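Local coordinates for protein HicB3 antitoxin (Yersinia pestis, PDB 4P78) that acts as the antitoxin of a HicA-HicB toxin-antitoxin pair, binding the HicA3 toxin and probably neutralising it, at residues 16-19 with 20-23; 44-47 with 48-52; 59-62 with 63-67. All blocks are in the same frame, centred on the assembly; numbering follows the deposited sequence.

Contact 1 (16-19 with 20-23)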
ATOM      1  N   GLY A  16       1.688   7.074 -10.332  1.00 20.88           N
ATOM      2  CA  GLY A  16       1.937   5.653 -10.259  1.00 20.32           C
ATOM      3  C   GLY A  16       1.085   4.872 -11.230  1.00 22.31           C
ATOM      4  O   GLY A  16       0.631   5.411 -12.234  1.00 20.58           O
ATOM      5  N   TYR A  17       0.864   3.600 -10.918  1.00 21.75           N
ATOM      6  CA  TYR A  17       0.155   2.696 -11.817  1.00 24.26           C
ATOM      7  C   TYR A  17      -0.486   1.569 -11.019  1.00 22.97           C
ATOM      8  O   TYR A  17      -0.175   1.384  -9.836  1.00 20.32           O
ATOM      9  CB  TYR A  17       1.112   2.128 -12.880  1.00 20.00           C
ATOM     10  CG  TYR A  17       2.401   1.572 -12.296  1.00 21.48           C
ATOM     11  CD1 TYR A  17       2.474   0.251 -11.846  1.00 20.98           C
ATOM     12  CD2 TYR A  17       3.545   2.367 -12.195  1.00 20.31           C
ATOM     13  CE1 TYR A  17       3.647  -0.261 -11.307  1.00 21.32           C
ATOM     14  CE2 TYR A  17       4.719   1.866 -11.648  1.00 20.08           C
ATOM     15  CZ  TYR A  17       4.763   0.552 -11.206  1.00 21.59           C
ATOM     16  OH  TYR A  17       5.929   0.048 -10.676  1.00 21.75           O
ATOM     17  N   PHE A  18      -1.403   0.849 -11.658  1.00 20.06           N
ATOM     18  CA  PHE A  18      -1.951  -0.384 -11.108  1.00 22.87           C
ATOM     19  C   PHE A  18      -0.981  -1.512 -11.416  1.00 22.48           C
ATOM     20  O   PHE A  18      -0.736  -1.807 -12.587  1.00 21.63           O
ATOM     21  CB  PHE A  18      -3.323  -0.706 -11.717  1.00 21.39           C
ATOM     22  CG  PHE A  18      -4.418   0.277 -11.356  1.00 24.28           C
ATOM     23  CD1 PHE A  18      -5.248   0.050 -10.263  1.00 22.36           C
ATOM     24  CD2 PHE A  18      -4.641   1.404 -12.127  1.00 23.00           C
ATOM     25  CE1 PHE A  18      -6.268   0.926  -9.949  1.00 21.21           C
ATOM     26  CE2 PHE A  18      -5.659   2.288 -11.809  1.00 23.53           C
ATOM     27  CZ  PHE A  18      -6.474   2.046 -10.720  1.00 24.67           C
ATOM     28  N   PRO A  19      -0.421  -2.152 -10.381  1.00 24.38           N
ATOM     29  CA  PRO A  19       0.515  -3.249 -10.668  1.00 21.52           C
ATOM     30  C   PRO A  19      -0.158  -4.436 -11.376  1.00 21.82           C
ATOM     31  O   PRO A  19       0.525  -5.206 -12.035  1.00 25.20           O
ATOM     32  CB  PRO A  19       1.017  -3.653  -9.270  1.00 23.28           C
ATOM     33  CG  PRO A  19      -0.111  -3.271  -8.349  1.00 23.72           C
ATOM     34  CD  PRO A  19      -0.627  -1.969  -8.932  1.00 23.02           C
ATOM     35  N   ASP A  20      -1.472  -4.577 -11.254  1.00 20.89           N
ATOM     36  CA  ASP A  20      -2.173  -5.655 -11.955  1.00 24.14           C
ATOM     37  C   ASP A  20      -2.668  -5.241 -13.346  1.00 28.73           C
ATOM     38  O   ASP A  20      -3.202  -6.061 -14.101  1.00 26.72           O
ATOM     39  CB  ASP A  20      -3.359  -6.143 -11.136  1.00 22.64           C
ATOM     40  CG  ASP A  20      -2.938  -6.671  -9.772  1.00 32.00           C
ATOM     41  OD1 ASP A  20      -2.203  -7.674  -9.717  1.00 34.37           O
ATOM     42  OD2 ASP A  20      -3.322  -6.058  -8.761  1.00 30.44           O
ATOM     43  N   ILE A  21      -2.521  -3.968 -13.676  1.00 22.70           N
ATOM     44  CA  ILE A  21      -3.039  -3.489 -14.951  1.00 25.46           C
ATOM     45  C   ILE A  21      -1.913  -2.792 -15.702  1.00 26.20           C
ATOM     46  O   ILE A  21      -1.691  -1.592 -15.528  1.00 24.68           O
ATOM     47  CB  ILE A  21      -4.249  -2.551 -14.744  1.00 23.81           C
ATOM     48  CG1 ILE A  21      -5.181  -3.137 -13.671  1.00 25.06           C
ATOM     49  CG2 ILE A  21      -5.001  -2.335 -16.051  1.00 24.99           C
ATOM     50  CD1 ILE A  21      -6.418  -2.313 -13.425  1.00 26.31           C
ATOM     51  N   ASP A  22      -1.174  -3.580 -16.485  1.00 26.65           N
ATOM     52  CA  ASP A  22      -0.052  -3.083 -17.274  1.00 29.15           C
ATOM     53  C   ASP A  22      -0.477  -1.932 -18.164  1.00 26.90           C
ATOM     54  O   ASP A  22      -1.384  -2.088 -18.982  1.00 25.64           O
ATOM     55  CB  ASP A  22       0.539  -4.187 -18.160  1.00 35.61           C
ATOM     56  CG  ASP A  22       1.448  -5.136 -17.401  1.00 43.43           C
ATOM     57  OD1 ASP A  22       1.979  -4.773 -16.319  1.00 37.53           O
ATOM     58  OD2 ASP A  22       1.641  -6.254 -17.911  1.00 45.08           O
ATOM     59  N   GLY A  23       0.190  -0.795 -18.005  1.00 26.05           N
ATOM     60  CA  GLY A  23      -0.012   0.360 -18.865  1.00 23.87           C
ATOM     61  C   GLY A  23      -0.977   1.381 -18.303  1.00 22.01           C
ATOM     62  O   GLY A  23      -1.188   2.443 -18.897  1.00 21.50           O
TER
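A type I beta turn runs from Phe-18 to Ile-21 just after strand 14-17, and Phe-18 and Ile-21, its first and last residues, touch across it. Pro-19 and Asp-20 fill the two central positions, Pro-19 with phi/psi of -64/-22° and Asp-20 following with the right-handed, helix-like angles of this turn type. The closing hydrogen bond runs from Ile-21 N to Phe-18 O at 3.0 Å, with an N-H...O angle of 154°. The Phe-18 and Ile-21 side chains lie side by side and point the same way. Phe-18 CB meets Ile-21 CG1 at 3.6 Å, while Ile-21 CD1 comes obliquely to the ring, 3.9 Å from Phe-18 CG. Phe-18 CG and Ile-21 CG1 both stand beside their own backbone N, consistent with the two side chains leaving the turn on one side. The Phe-18 ring meets Phe-26 edge-to-face and packs on Ala-38 of helix 31-52, where Ile-21 also rests, on Phe-42. The Asp-20 carboxylate turns to the segment around Tyr-66, OD2 hydrogen-bonding to Tyr-66 OH. The chemistry thus divides the turn: its apolar ends are buried between sheet and helix, whereas its acidic corner is hydrogen-bonded to Tyr-66.

Contact 2 (44-47 with 48-52)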
ATOM      1  N   VAL A  44     -11.067   4.346 -18.268  1.00 29.35           N
ATOM      2  CA  VAL A  44     -10.614   4.647 -19.621  1.00 27.74           C
ATOM      3  C   VAL A  44      -9.779   3.494 -20.196  1.00 23.43           C
ATOM      4  O   VAL A  44      -9.897   3.147 -21.371  1.00 24.53           O
ATOM      5  CB  VAL A  44      -9.813   5.977 -19.621  1.00 30.52           C
ATOM      6  CG1 VAL A  44      -9.116   6.200 -20.920  1.00 29.50           C
ATOM      7  CG2 VAL A  44     -10.753   7.132 -19.343  1.00 34.03           C
ATOM      8  N   HIS A  45      -8.979   2.871 -19.339  1.00 23.65           N
ATOM      9  CA  HIS A  45      -8.040   1.840 -19.760  1.00 23.94           C
ATOM     10  C   HIS A  45      -8.730   0.504 -20.062  1.00 24.43           C
ATOM     11  O   HIS A  45      -8.424  -0.151 -21.057  1.00 23.95           O
ATOM     12  CB  HIS A  45      -6.959   1.662 -18.682  1.00 24.13           C
ATOM     13  CG  HIS A  45      -5.881   0.691 -19.053  1.00 23.01           C
ATOM     14  ND1 HIS A  45      -4.708   1.076 -19.664  1.00 22.18           N
ATOM     15  CD2 HIS A  45      -5.802  -0.655 -18.903  1.00 24.69           C
ATOM     16  CE1 HIS A  45      -3.945   0.014 -19.863  1.00 22.61           C
ATOM     17  NE2 HIS A  45      -4.591  -1.050 -19.417  1.00 23.42           N
ATOM     18  N   ILE A  46      -9.659   0.105 -19.200  1.00 25.29           N
ATOM     19  CA  ILE A  46     -10.404  -1.133 -19.397  1.00 27.06           C
ATOM     20  C   ILE A  46     -11.222  -1.076 -20.691  1.00 26.12           C
ATOM     21  O   ILE A  46     -11.263  -2.031 -21.460  1.00 24.16           O
ATOM     22  CB  ILE A  46     -11.351  -1.426 -18.192  1.00 26.06           C
ATOM     23  CG1 ILE A  46     -10.533  -1.703 -16.932  1.00 29.57           C
ATOM     24  CG2 ILE A  46     -12.237  -2.599 -18.491  1.00 26.79           C
ATOM     25  CD1 ILE A  46      -9.472  -2.753 -17.111  1.00 28.55           C
ATOM     26  N   GLU A  47     -11.860   0.059 -20.935  1.00 27.70           N
ATOM     27  CA  GLU A  47     -12.671   0.208 -22.138  1.00 28.95           C
ATOM     28  C   GLU A  47     -11.812   0.154 -23.403  1.00 28.27           C
ATOM     29  O   GLU A  47     -12.243  -0.389 -24.433  1.00 28.28           O
ATOM     30  CB  GLU A  47     -13.489   1.500 -22.048  1.00 32.25           C
ATOM     31  CG  GLU A  47     -14.682   1.283 -21.097  1.00 47.13           C
ATOM     32  CD  GLU A  47     -15.482   2.527 -20.775  1.00 56.20           C
ATOM     33  OE1 GLU A  47     -15.029   3.644 -21.108  1.00 56.56           O
ATOM     34  OE2 GLU A  47     -16.572   2.379 -20.173  1.00 62.45           O
ATOM     35  N   ALA A  48     -10.592   0.677 -23.322  1.00 24.03           N
ATOM     36  CA  ALA A  48      -9.666   0.577 -24.441  1.00 23.52           C
ATOM     37  C   ALA A  48      -9.252  -0.880 -24.690  1.00 24.83           C
ATOM     38  O   ALA A  48      -9.205  -1.315 -25.841  1.00 25.98           O
ATOM     39  CB  ALA A  48      -8.438   1.449 -24.203  1.00 20.46           C
ATOM     40  N   LEU A  49      -8.942  -1.627 -23.628  1.00 21.91           N
ATOM     41  CA  LEU A  49      -8.617  -3.059 -23.765  1.00 25.45           C
ATOM     42  C   LEU A  49      -9.739  -3.852 -24.435  1.00 27.89           C
ATOM     43  O   LEU A  49      -9.491  -4.709 -25.288  1.00 27.03           O
ATOM     44  CB  LEU A  49      -8.316  -3.680 -22.402  1.00 25.55           C
ATOM     45  CG  LEU A  49      -7.088  -3.165 -21.642  1.00 23.33           C
ATOM     46  CD1 LEU A  49      -7.047  -3.794 -20.259  1.00 22.17           C
ATOM     47  CD2 LEU A  49      -5.805  -3.471 -22.405  1.00 21.49           C
ATOM     48  N   MET A  50     -10.973  -3.567 -24.035  1.00 26.18           N
ATOM     49  CA  MET A  50     -12.130  -4.272 -24.569  1.00 27.64           C
ATOM     50  C   MET A  50     -12.405  -3.901 -26.011  1.00 30.06           C
ATOM     51  O   MET A  50     -12.843  -4.742 -26.786  1.00 29.59           O
ATOM     52  CB  MET A  50     -13.369  -3.980 -23.734  1.00 29.84           C
ATOM     53  CG  MET A  50     -13.332  -4.588 -22.346  1.00 38.48           C
ATOM     54  SD  MET A  50     -14.865  -4.219 -21.483  1.00 51.01           S
ATOM     55  CE  MET A  50     -16.065  -4.912 -22.621  1.00 38.38           C
ATOM     56  N   ASN A  51     -12.157  -2.640 -26.360  1.00 26.95           N
ATOM     57  CA  ASN A  51     -12.359  -2.170 -27.724  1.00 28.37           C
ATOM     58  C   ASN A  51     -11.316  -2.754 -28.667  1.00 31.55           C
ATOM     59  O   ASN A  51     -11.602  -3.016 -29.837  1.00 31.39           O
ATOM     60  CB  ASN A  51     -12.323  -0.637 -27.782  1.00 32.52           C
ATOM     61  CG  ASN A  51     -12.476  -0.098 -29.204  1.00 45.92           C
ATOM     62  OD1 ASN A  51     -11.508  -0.046 -29.977  1.00 41.56           O
ATOM     63  ND2 ASN A  51     -13.695   0.311 -29.554  1.00 44.49           N
ATOM     64  N   GLU A  52     -10.104  -2.954 -28.158  1.00 28.02           N
ATOM     65  CA  GLU A  52      -8.999  -3.431 -28.986  1.00 29.56           C
ATOM     66  C   GLU A  52      -8.890  -4.945 -29.018  1.00 26.39           C
ATOM     67  O   GLU A  52      -8.192  -5.486 -29.868  1.00 27.63           O
ATOM     68  CB  GLU A  52      -7.663  -2.852 -28.506  1.00 25.58           C
ATOM     69  CG  GLU A  52      -7.528  -1.319 -28.646  1.00 27.41           C
ATOM     70  CD  GLU A  52      -7.585  -0.842 -30.097  1.00 31.42           C
ATOM     71  OE1 GLU A  52      -7.327  -1.647 -31.017  1.00 38.70           O
ATOM     72  OE2 GLU A  52      -7.906   0.341 -30.319  1.00 34.17           O
TER
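Leu-49 lays its CD1 methyl against the imidazole of His-45, one helical turn earlier, reaching His-45 CD2 at 3.6 Å. The approach is oblique to the ring, and Leu-49 CG also passes 3.3 Å from His-45 O, as a side chain one turn on does in a helix. The imidazole is placed by a first torsion that turns CG away from the backbone N (chi1 -176°), and its ND1 is hydrogen-bonded to Thr-41 OG1 of the HicA3 toxin chain. The same leucine methyl, Leu-49 CD1, also lies 4.1 Å from Ile-46 CD1. Ile-46 in turn offers CG2 to Met-50 SD at 4.3 Å. Beneath these side chains runs a continuous series of i to i+4 hydrogen bonds, seen in Leu-49 N to His-45 O at 3.0 Å with an N-H...O angle of 164°, and in Met-50 N to Ile-46 O at 3.0 Å. Ala-48 N and Asn-51 N continue it to Val-44 O and Glu-47 O. Toward the toxin, Glu-47 OE1 and Glu-52 OE2 form salt bridges with Arg-21 and Arg-18 of that chain, and Leu-49 packs on its Ile-39. Such a series, with side chains meeting at i+3 and i+4, is that of a regular alpha helix, here the C-terminal part of helix 31-52, which forms part of the antitoxin's toxin-binding surface.

Contact 3 (59-62 with 63-67)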
ATOM      1  N   PRO A  59      -8.686  -9.808 -11.018  1.00 35.83           N
ATOM      2  CA  PRO A  59      -8.767  -9.138  -9.720  1.00 36.11           C
ATOM      3  C   PRO A  59      -7.445  -9.234  -8.954  1.00 34.03           C
ATOM      4  O   PRO A  59      -6.549  -9.977  -9.373  1.00 33.06           O
ATOM      5  CB  PRO A  59      -9.882  -9.911  -9.002  1.00 34.64           C
ATOM      6  CG  PRO A  59     -10.696 -10.485 -10.087  1.00 37.83           C
ATOM      7  CD  PRO A  59      -9.735 -10.836 -11.166  1.00 33.30           C
ATOM      8  N   PRO A  60      -7.309  -8.475  -7.856  1.00 34.11           N
ATOM      9  CA  PRO A  60      -6.047  -8.458  -7.108  1.00 31.96           C
ATOM     10  C   PRO A  60      -5.611  -9.828  -6.594  1.00 36.12           C
ATOM     11  O   PRO A  60      -6.431 -10.610  -6.103  1.00 36.45           O
ATOM     12  CB  PRO A  60      -6.351  -7.519  -5.938  1.00 32.47           C
ATOM     13  CG  PRO A  60      -7.389  -6.594  -6.468  1.00 33.03           C
ATOM     14  CD  PRO A  60      -8.248  -7.441  -7.373  1.00 35.70           C
ATOM     15  N   LYS A  61      -4.305 -10.073  -6.675  1.00 32.88           N
ATOM     16  CA  LYS A  61      -3.699 -11.357  -6.350  1.00 35.51           C
ATOM     17  C   LYS A  61      -3.462 -11.622  -4.849  1.00 39.67           C
ATOM     18  O   LYS A  61      -4.025 -10.966  -3.974  1.00 36.75           O
ATOM     19  CB  LYS A  61      -2.370 -11.469  -7.095  1.00 39.40           C
ATOM     20  CG  LYS A  61      -2.417 -10.969  -8.549  1.00 41.89           C
ATOM     21  CD  LYS A  61      -3.507 -11.675  -9.367  1.00 39.86           C
ATOM     22  CE  LYS A  61      -3.558 -11.160 -10.815  1.00 45.97           C
ATOM     23  NZ  LYS A  61      -4.262  -9.846 -10.980  1.00 34.22           N
ATOM     24  N   ASP A  62      -2.631 -12.620  -4.570  1.00 41.48           N
ATOM     25  CA  ASP A  62      -2.199 -12.929  -3.217  1.00 35.36           C
ATOM     26  C   ASP A  62      -1.319 -11.792  -2.693  1.00 35.59           C
ATOM     27  O   ASP A  62      -0.476 -11.282  -3.439  1.00 33.31           O
ATOM     28  CB  ASP A  62      -1.422 -14.244  -3.204  1.00 32.93           C
ATOM     29  CG  ASP A  62      -1.233 -14.785  -1.813  1.00 45.51           C
ATOM     30  OD1 ASP A  62      -0.328 -14.299  -1.093  1.00 44.43           O
ATOM     31  OD2 ASP A  62      -2.010 -15.688  -1.428  1.00 54.07           O
ATOM     32  N   PRO A  63      -1.505 -11.392  -1.416  1.00 33.53           N
ATOM     33  CA  PRO A  63      -0.682 -10.328  -0.810  1.00 28.98           C
ATOM     34  C   PRO A  63       0.812 -10.544  -1.002  1.00 27.96           C
ATOM     35  O   PRO A  63       1.558  -9.579  -1.151  1.00 27.40           O
ATOM     36  CB  PRO A  63      -1.037 -10.410   0.681  1.00 27.48           C
ATOM     37  CG  PRO A  63      -2.397 -10.998   0.709  1.00 33.95           C
ATOM     38  CD  PRO A  63      -2.506 -11.923  -0.471  1.00 31.35           C
ATOM     39  N   HIS A  64       1.245 -11.804  -0.997  1.00 25.95           N
ATOM     40  CA  HIS A  64       2.644 -12.121  -1.244  1.00 27.19           C
ATOM     41  C   HIS A  64       3.162 -11.559  -2.559  1.00 27.74           C
ATOM     42  O   HIS A  64       4.343 -11.222  -2.651  1.00 26.23           O
ATOM     43  CB  HIS A  64       2.861 -13.633  -1.226  1.00 29.05           C
ATOM     44  CG  HIS A  64       2.772 -14.229   0.143  1.00 31.83           C
ATOM     45  ND1 HIS A  64       3.369 -15.425   0.478  1.00 32.49           N
ATOM     46  CD2 HIS A  64       2.168 -13.778   1.269  1.00 32.21           C
ATOM     47  CE1 HIS A  64       3.125 -15.694   1.748  1.00 36.73           C
ATOM     48  NE2 HIS A  64       2.398 -14.713   2.251  1.00 35.76           N
ATOM     49  N   ARG A  65       2.295 -11.479  -3.577  1.00 27.05           N
ATOM     50  CA  ARG A  65       2.742 -10.993  -4.886  1.00 31.93           C
ATOM     51  C   ARG A  65       3.145  -9.516  -4.829  1.00 31.34           C
ATOM     52  O   ARG A  65       4.059  -9.098  -5.540  1.00 31.61           O
ATOM     53  CB  ARG A  65       1.666 -11.206  -5.955  1.00 32.20           C
ATOM     54  CG  ARG A  65       1.612 -12.644  -6.482  1.00 47.76           C
ATOM     55  CD  ARG A  65       0.779 -12.758  -7.758  1.00 53.63           C
ATOM     56  NE  ARG A  65       0.322 -14.131  -7.974  1.00 68.08           N
ATOM     57  CZ  ARG A  65      -0.389 -14.530  -9.024  1.00 68.63           C
ATOM     58  NH1 ARG A  65      -0.733 -13.661  -9.966  1.00 70.37           N
ATOM     59  NH2 ARG A  65      -0.757 -15.802  -9.131  1.00 76.05           N
ATOM     60  N   TYR A  66       2.483  -8.731  -3.975  1.00 28.80           N
ATOM     61  CA  TYR A  66       2.831  -7.311  -3.834  1.00 25.18           C
ATOM     62  C   TYR A  66       4.021  -7.111  -2.901  1.00 24.98           C
ATOM     63  O   TYR A  66       4.921  -6.324  -3.194  1.00 25.18           O
ATOM     64  CB  TYR A  66       1.607  -6.517  -3.360  1.00 29.55           C
ATOM     65  CG  TYR A  66       0.422  -6.805  -4.253  1.00 31.64           C
ATOM     66  CD1 TYR A  66       0.269  -6.150  -5.476  1.00 27.45           C
ATOM     67  CD2 TYR A  66      -0.505  -7.790  -3.915  1.00 28.71           C
ATOM     68  CE1 TYR A  66      -0.801  -6.447  -6.328  1.00 26.88           C
ATOM     69  CE2 TYR A  66      -1.583  -8.093  -4.757  1.00 26.87           C
ATOM     70  CZ  TYR A  66      -1.725  -7.424  -5.959  1.00 33.56           C
ATOM     71  OH  TYR A  66      -2.804  -7.732  -6.782  1.00 29.13           O
ATOM     72  N   ILE A  67       4.045  -7.850  -1.797  1.00 25.80           N
ATOM     73  CA  ILE A  67       5.151  -7.762  -0.846  1.00 24.83           C
ATOM     74  C   ILE A  67       6.457  -8.206  -1.500  1.00 23.05           C
ATOM     75  O   ILE A  67       7.519  -7.696  -1.173  1.00 24.57           O
ATOM     76  CB  ILE A  67       4.864  -8.603   0.420  1.00 21.44           C
ATOM     77  CG1 ILE A  67       3.594  -8.084   1.091  1.00 23.69           C
ATOM     78  CG2 ILE A  67       6.041  -8.556   1.401  1.00 25.03           C
ATOM     79  CD1 ILE A  67       2.946  -9.067   2.053  1.00 24.42           C
TER
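The Tyr-66 ring presents its edge to Lys-61: Lys-61 N lies near the ring plane and donates to Tyr-66 OH at 2.8 Å with an N-H...O angle of 154°, the hydroxyl's second partner being Asp-20, and Lys-61 O lies in plane at the same ring's edge. Asp-62 O sits obliquely to the ring, 3.5 Å from Tyr-66 CD2. The imidazole of His-64 is met obliquely by Asp-62 OD1, 3.3 Å from His-64 CG, and the Arg-65 guanidinium, likewise obliquely, by the Lys-61 methylenes, with Lys-61 CD 3.5 Å from Arg-65 NH1. There the charged ends stay apart, Lys-61 NZ 5.3 Å from Arg-65 NH1, because Lys-61 bends at chi2 and chi4 and carries NZ back to Pro-59 O, a bond of 2.8 Å within its own segment. Asp-62 is the N-cap of the helix. Its CG lies opposite the backbone N (chi1 -166°), and this brings OD1 within 3.0 Å of His-64 N, which it receives on its anti lone pair. The Asp-62 carbonyl takes a second amide of the first turn: Arg-65 N donates to Asp-62 O at 2.8 Å. One residue therefore satisfies two early helix amides, through side chain and backbone. Helix 63-67 lies beside strand 2-9, with Tyr-66 packed on Pro-4, and against a second HicB3 subunit: His-64 NE2 hydrogen-bonds to Gly-13 O of that subunit, and the Tyr-66 ring meets that of Phe-31 of the same subunit with the planes at about 50°.

In the fold
From the N terminus, the chain first forms contact 1, which closes a beta turn in the loop between strands 14-17 and 25-28. It then enters helix 31-52, whose last turns hold contact 2, and returns through a loop to contact 3 at the start of helix 63-67. None nests within or crosses another. Contact 1 is the bridge: Ile-21 CG2 packs on His-45 CD2 of contact 2, and Asp-20 reaches Tyr-66 and, weakly, Lys-61 of contact 3. Contacts 2 and 3 do not touch, their nearest atoms about 9 Å apart. The turn thereby ties the sheet to both helices, while contact 2 faces the toxin and contact 3 a second antitoxin subunit.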